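Homoserine O-acetyltransferase (Bacillus anthracis str. 'Ames Ancestor', PDB 3I1I) probably transfers an acetyl group to the hydroxyl of L-homoserine, a step toward methionine, using an alpha/beta-hydrolase fold. Local coordinates at residues E119-D131 / N278-H290. Residues are numbered along the deposited sequence; the frame is centred on the assembly and turned at random.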
loop_
_atom_site.group_PDB
_atom_site.type_symbol
_atom_site.label_atom_id
_atom_site.label_comp_id
_atom_site.label_asym_id
_atom_site.label_seq_id
_atom_site.Cartn_x
_atom_site.Cartn_y
_atom_site.Cartn_z
ATOM N N GLU A 119 20.712 -3.331 20.212
ATOM C CA GLU A 119 20.076 -2.336 19.358
ATOM C C GLU A 119 18.796 -1.868 19.996
ATOM O O GLU A 119 18.135 -2.639 20.663
ATOM C CB GLU A 119 19.792 -2.904 17.982
ATOM C CG GLU A 119 21.035 -2.962 17.154
ATOM C CD GLU A 119 20.852 -3.683 15.834
ATOM O OE1 GLU A 119 19.721 -4.174 15.536
ATOM O OE2 GLU A 119 21.872 -3.742 15.096
ATOM N N TYR A 120 18.486 -0.589 19.822
ATOM C CA TYR A 120 17.231 -0.022 20.297
ATOM C C TYR A 120 16.024 -0.743 19.687
ATOM O O TYR A 120 15.036 -1.014 20.377
ATOM C CB TYR A 120 17.144 1.459 19.923
ATOM C CG TYR A 120 17.936 2.387 20.815
ATOM C CD1 TYR A 120 17.454 2.745 22.062
ATOM C CD2 TYR A 120 19.138 2.934 20.404
ATOM C CE1 TYR A 120 18.152 3.588 22.885
ATOM C CE2 TYR A 120 19.844 3.785 21.226
ATOM C CZ TYR A 120 19.336 4.107 22.468
ATOM O OH TYR A 120 19.992 4.970 23.301
ATOM N N ALA A 121 16.107 -1.035 18.391
ATOM C CA ALA A 121 14.985 -1.599 17.669
ATOM C C ALA A 121 13.727 -0.757 17.937
ATOM O O ALA A 121 13.812 0.472 17.966
ATOM C CB ALA A 121 14.805 -3.085 18.038
HETATM N N MSE A 122 12.581 -1.394 18.167
HETATM C CA MSE A 122 11.330 -0.669 18.445
HETATM C C MSE A 122 11.283 0.004 19.815
HETATM O O MSE A 122 10.320 0.743 20.118
HETATM C CB MSE A 122 10.106 -1.567 18.251
HETATM C CG MSE A 122 9.972 -2.117 16.840
HETATM SE SE MSE A 122 10.140 -0.757 15.411
HETATM C CE MSE A 122 8.684 0.412 15.965
ATOM N N ASP A 123 12.319 -0.186 20.632
ATOM C CA ASP A 123 12.477 0.657 21.809
ATOM C C ASP A 123 13.010 2.059 21.458
ATOM O O ASP A 123 13.078 2.926 22.331
ATOM C CB ASP A 123 13.366 -0.015 22.865
ATOM C CG ASP A 123 13.451 0.800 24.169
ATOM O OD1 ASP A 123 12.390 1.166 24.712
ATOM O OD2 ASP A 123 14.580 1.115 24.618
ATOM N N PHE A 124 13.374 2.316 20.197
ATOM C CA PHE A 124 13.791 3.678 19.857
ATOM C C PHE A 124 12.643 4.669 20.036
ATOM O O PHE A 124 11.498 4.350 19.760
ATOM C CB PHE A 124 14.358 3.778 18.445
ATOM C CG PHE A 124 15.152 5.028 18.222
ATOM C CD1 PHE A 124 16.470 5.100 18.651
ATOM C CD2 PHE A 124 14.571 6.141 17.647
ATOM C CE1 PHE A 124 17.215 6.248 18.485
ATOM C CE2 PHE A 124 15.303 7.301 17.470
ATOM C CZ PHE A 124 16.628 7.365 17.900
ATOM N N PRO A 125 12.942 5.880 20.522
ATOM C CA PRO A 125 11.826 6.793 20.731
ATOM C C PRO A 125 11.304 7.382 19.438
ATOM O O PRO A 125 12.050 7.550 18.488
ATOM C CB PRO A 125 12.427 7.916 21.576
ATOM C CG PRO A 125 13.878 7.874 21.295
ATOM C CD PRO A 125 14.211 6.430 21.022
ATOM N N VAL A 126 10.025 7.707 19.435
ATOM C CA VAL A 126 9.432 8.444 18.360
ATOM C C VAL A 126 10.087 9.806 18.286
ATOM O O VAL A 126 10.239 10.501 19.348
ATOM C CB VAL A 126 7.931 8.608 18.584
ATOM C CG1 VAL A 126 7.345 9.554 17.539
ATOM C CG2 VAL A 126 7.249 7.199 18.586
ATOM N N PHE A 127 10.476 10.178 17.060
ATOM C CA PHE A 127 10.991 11.498 16.789
ATOM C C PHE A 127 10.129 12.265 15.795
ATOM O O PHE A 127 9.451 11.668 14.959
ATOM C CB PHE A 127 12.445 11.418 16.278
ATOM C CG PHE A 127 12.577 11.190 14.782
ATOM C CD1 PHE A 127 12.804 12.252 13.937
ATOM C CD2 PHE A 127 12.498 9.908 14.244
ATOM C CE1 PHE A 127 12.950 12.065 12.580
ATOM C CE2 PHE A 127 12.627 9.691 12.883
ATOM C CZ PHE A 127 12.849 10.771 12.039
ATOM N N THR A 128 10.222 13.594 15.886
ATOM C CA THR A 128 9.617 14.508 14.954
ATOM C C THR A 128 10.695 15.353 14.289
ATOM O O THR A 128 11.866 15.327 14.671
ATOM C CB THR A 128 8.689 15.472 15.676
ATOM O OG1 THR A 128 9.465 16.377 16.492
ATOM C CG2 THR A 128 7.702 14.689 16.520
ATOM N N PHE A 129 10.297 16.123 13.297
ATOM C CA PHE A 129 11.232 17.004 12.629
ATOM C C PHE A 129 11.573 18.192 13.467
ATOM O O PHE A 129 12.534 18.880 13.189
ATOM C CB PHE A 129 10.740 17.376 11.221
ATOM C CG PHE A 129 10.741 16.180 10.280
ATOM C CD1 PHE A 129 11.936 15.498 10.007
ATOM C CD2 PHE A 129 9.565 15.696 9.734
ATOM C CE1 PHE A 129 11.954 14.368 9.200
ATOM C CE2 PHE A 129 9.584 14.560 8.924
ATOM C CZ PHE A 129 10.787 13.890 8.669
ATOM N N LEU A 130 10.820 18.416 14.539
ATOM C CA LEU A 130 11.232 19.401 15.528
ATOM C C LEU A 130 12.448 18.881 16.323
ATOM O O LEU A 130 13.388 19.658 16.596
ATOM C CB LEU A 130 10.089 19.800 16.417
ATOM C CG LEU A 130 10.410 20.745 17.574
ATOM C CD1 LEU A 130 11.216 21.950 17.114
ATOM C CD2 LEU A 130 9.060 21.144 18.263
ATOM N N ASP A 131 12.470 17.583 16.634
ATOM C CA ASP A 131 13.660 16.988 17.282
ATOM C C ASP A 131 14.910 17.206 16.451
ATOM O O ASP A 131 15.947 17.577 16.997
ATOM C CB ASP A 131 13.480 15.514 17.543
ATOM C CG ASP A 131 12.494 15.245 18.663
ATOM O OD1 ASP A 131 12.703 15.822 19.743
ATOM O OD2 ASP A 131 11.516 14.478 18.474
ATOM N N ASN A 278 13.195 -0.683 9.959
ATOM C CA ASN A 278 12.780 0.021 11.177
ATOM C C ASN A 278 13.009 1.539 11.040
ATOM O O ASN A 278 12.155 2.346 11.452
ATOM C CB ASN A 278 13.518 -0.510 12.410
ATOM C CG ASN A 278 13.088 -1.932 12.800
ATOM O OD1 ASN A 278 12.032 -2.420 12.397
ATOM N ND2 ASN A 278 13.887 -2.578 13.612
ATOM N N SER A 279 14.144 1.901 10.435
ATOM C CA SER A 279 14.480 3.272 10.216
ATOM C C SER A 279 13.418 3.928 9.313
ATOM O O SER A 279 12.954 5.063 9.557
ATOM C CB SER A 279 15.867 3.394 9.583
ATOM O OG SER A 279 16.876 3.119 10.537
ATOM N N TRP A 280 13.053 3.199 8.270
ATOM C CA TRP A 280 12.033 3.657 7.352
ATOM C C TRP A 280 10.733 3.909 8.106
ATOM O O TRP A 280 10.125 4.929 7.907
ATOM C CB TRP A 280 11.810 2.622 6.237
ATOM C CG TRP A 280 10.923 3.142 5.164
ATOM C CD1 TRP A 280 9.553 3.306 5.211
ATOM C CD2 TRP A 280 11.344 3.608 3.900
ATOM N NE1 TRP A 280 9.108 3.846 4.031
ATOM C CE2 TRP A 280 10.188 4.039 3.205
ATOM C CE3 TRP A 280 12.590 3.689 3.271
ATOM C CZ2 TRP A 280 10.242 4.556 1.918
ATOM C CZ3 TRP A 280 12.654 4.223 1.986
ATOM C CH2 TRP A 280 11.479 4.632 1.315
HETATM N N MSE A 281 10.333 2.993 8.982
HETATM C CA MSE A 281 9.105 3.183 9.750
HETATM C C MSE A 281 9.157 4.475 10.591
HETATM O O MSE A 281 8.183 5.238 10.583
HETATM C CB MSE A 281 8.814 2.031 10.731
HETATM C CG MSE A 281 8.557 0.661 10.155
HETATM SE SE MSE A 281 8.086 -0.572 11.665
HETATM C CE MSE A 281 7.498 0.665 12.940
ATOM N N TYR A 282 10.240 4.672 11.354
ATOM C CA TYR A 282 10.339 5.839 12.261
ATOM C C TYR A 282 10.281 7.149 11.490
ATOM O O TYR A 282 9.600 8.099 11.919
ATOM C CB TYR A 282 11.602 5.804 13.106
ATOM C CG TYR A 282 11.436 5.014 14.366
ATOM C CD1 TYR A 282 11.595 3.649 14.368
ATOM C CD2 TYR A 282 11.103 5.628 15.574
ATOM C CE1 TYR A 282 11.425 2.910 15.520
ATOM C CE2 TYR A 282 10.947 4.881 16.735
ATOM C CZ TYR A 282 11.109 3.525 16.687
ATOM O OH TYR A 282 10.961 2.733 17.790
ATOM N N THR A 283 10.934 7.161 10.328
ATOM C CA THR A 283 10.959 8.350 9.467
ATOM C C THR A 283 9.563 8.550 8.866
ATOM O O THR A 283 9.069 9.671 8.866
ATOM C CB THR A 283 12.027 8.211 8.369
ATOM O OG1 THR A 283 13.275 7.972 8.996
ATOM C CG2 THR A 283 12.143 9.486 7.506
ATOM N N ALA A 284 8.910 7.470 8.403
ATOM C CA ALA A 284 7.497 7.567 7.954
ATOM C C ALA A 284 6.606 8.103 9.089
ATOM O O ALA A 284 5.744 8.970 8.868
ATOM C CB ALA A 284 6.963 6.232 7.393
ATOM N N LYS A 285 6.857 7.633 10.305
ATOM C CA LYS A 285 6.128 8.141 11.474
ATOM C C LYS A 285 6.337 9.662 11.690
ATOM O O LYS A 285 5.389 10.411 11.947
ATOM C CB LYS A 285 6.540 7.370 12.722
ATOM C CG LYS A 285 5.770 7.773 13.993
ATOM C CD LYS A 285 4.340 7.204 14.068
ATOM C CE LYS A 285 3.701 7.663 15.381
ATOM N NZ LYS A 285 2.562 6.855 15.936
ATOM N N ALA A 286 7.578 10.113 11.543
ATOM C CA ALA A 286 7.885 11.532 11.632
ATOM C C ALA A 286 7.092 12.310 10.589
ATOM O O ALA A 286 6.588 13.420 10.860
ATOM C CB ALA A 286 9.424 11.786 11.461
ATOM N N VAL A 287 7.020 11.757 9.376
ATOM C CA VAL A 287 6.360 12.483 8.304
ATOM C C VAL A 287 4.878 12.574 8.639
ATOM O O VAL A 287 4.255 13.633 8.496
ATOM C CB VAL A 287 6.540 11.808 6.920
ATOM C CG1 VAL A 287 5.456 12.338 5.926
ATOM C CG2 VAL A 287 8.007 11.980 6.390
ATOM N N LEU A 288 4.302 11.469 9.065
ATOM C CA LEU A 288 2.873 11.426 9.369
ATOM C C LEU A 288 2.489 12.326 10.572
ATOM O O LEU A 288 1.396 12.890 10.604
ATOM C CB LEU A 288 2.479 9.978 9.587
ATOM C CG LEU A 288 1.302 9.414 10.338
ATOM C CD1 LEU A 288 1.517 7.903 10.199
ATOM C CD2 LEU A 288 1.288 9.824 11.801
ATOM N N LEU A 289 3.410 12.461 11.524
ATOM C CA LEU A 289 3.228 13.366 12.649
ATOM C C LEU A 289 3.485 14.836 12.317
ATOM O O LEU A 289 3.180 15.678 13.165
ATOM C CB LEU A 289 4.171 12.985 13.795
ATOM C CG LEU A 289 3.833 11.703 14.548
ATOM C CD1 LEU A 289 4.962 11.371 15.504
ATOM C CD2 LEU A 289 2.458 11.810 15.239
ATOM N N HIS A 290 4.037 15.161 11.133
ATOM C CA HIS A 290 4.439 16.526 10.858
ATOM C C HIS A 290 3.288 17.546 10.870
ATOM O O HIS A 290 2.373 17.493 10.056
ATOM C CB HIS A 290 5.199 16.652 9.539
ATOM C CG HIS A 290 5.469 18.070 9.144
ATOM N ND1 HIS A 290 6.320 18.884 9.859
ATOM C CD2 HIS A 290 4.958 18.837 8.147
ATOM C CE1 HIS A 290 6.328 20.094 9.319
ATOM N NE2 HIS A 290 5.517 20.090 8.271
HETATM O O HOH W 1 9.397 8.887 14.497
HETATM O O HOH W 2 7.612 15.415 12.540
#
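Tyr-282 reaches from helix 277-289 to the extended chain that leads into helix 129-142, joining the long, largely helical region between strands 174-178 and 309-313 to the core of this alpha/beta-hydrolase fold. Tyr-282 CB lies 4.0 Å from Phe-127 CE2. Farther out, the edge of Phe-124 meets one face of the tyrosine ring in a T-shaped stack, planes at 86°: CD2 meets Phe-124 CD2 and Pro-125 O, CE2 also nears Pro-125 O, CZ meets Phe-124 CB, and CE1 the selenomethionine Met-122, whose SE makes an oblique Met-aromatic contact. At the tip, Tyr-282 OH donates to Phe-124 O at 2.6 Å, tilted 29° from the carbonyl plane, which ties down the buried ring. Two bends in the Met-122 chain, the first at chi2 -49°, swing its CE against CE of Met-281; Arg-201 of helix 186-202 packs on both side chains. Ala-286 CB sits over a face of Phe-127 and a face of Phe-129, 3.9 Å and 4.0 Å from the respective centroids, a double CH-pi contact. Phe-129 continues onto helix 156-167, whose start belongs to the probable nucleophile elbow. Inside the Thr-128/Asp-131 capping box, water 2 accepts from Phe-129 N at 2.9 Å and donates to Ala-286 O at 2.8 Å.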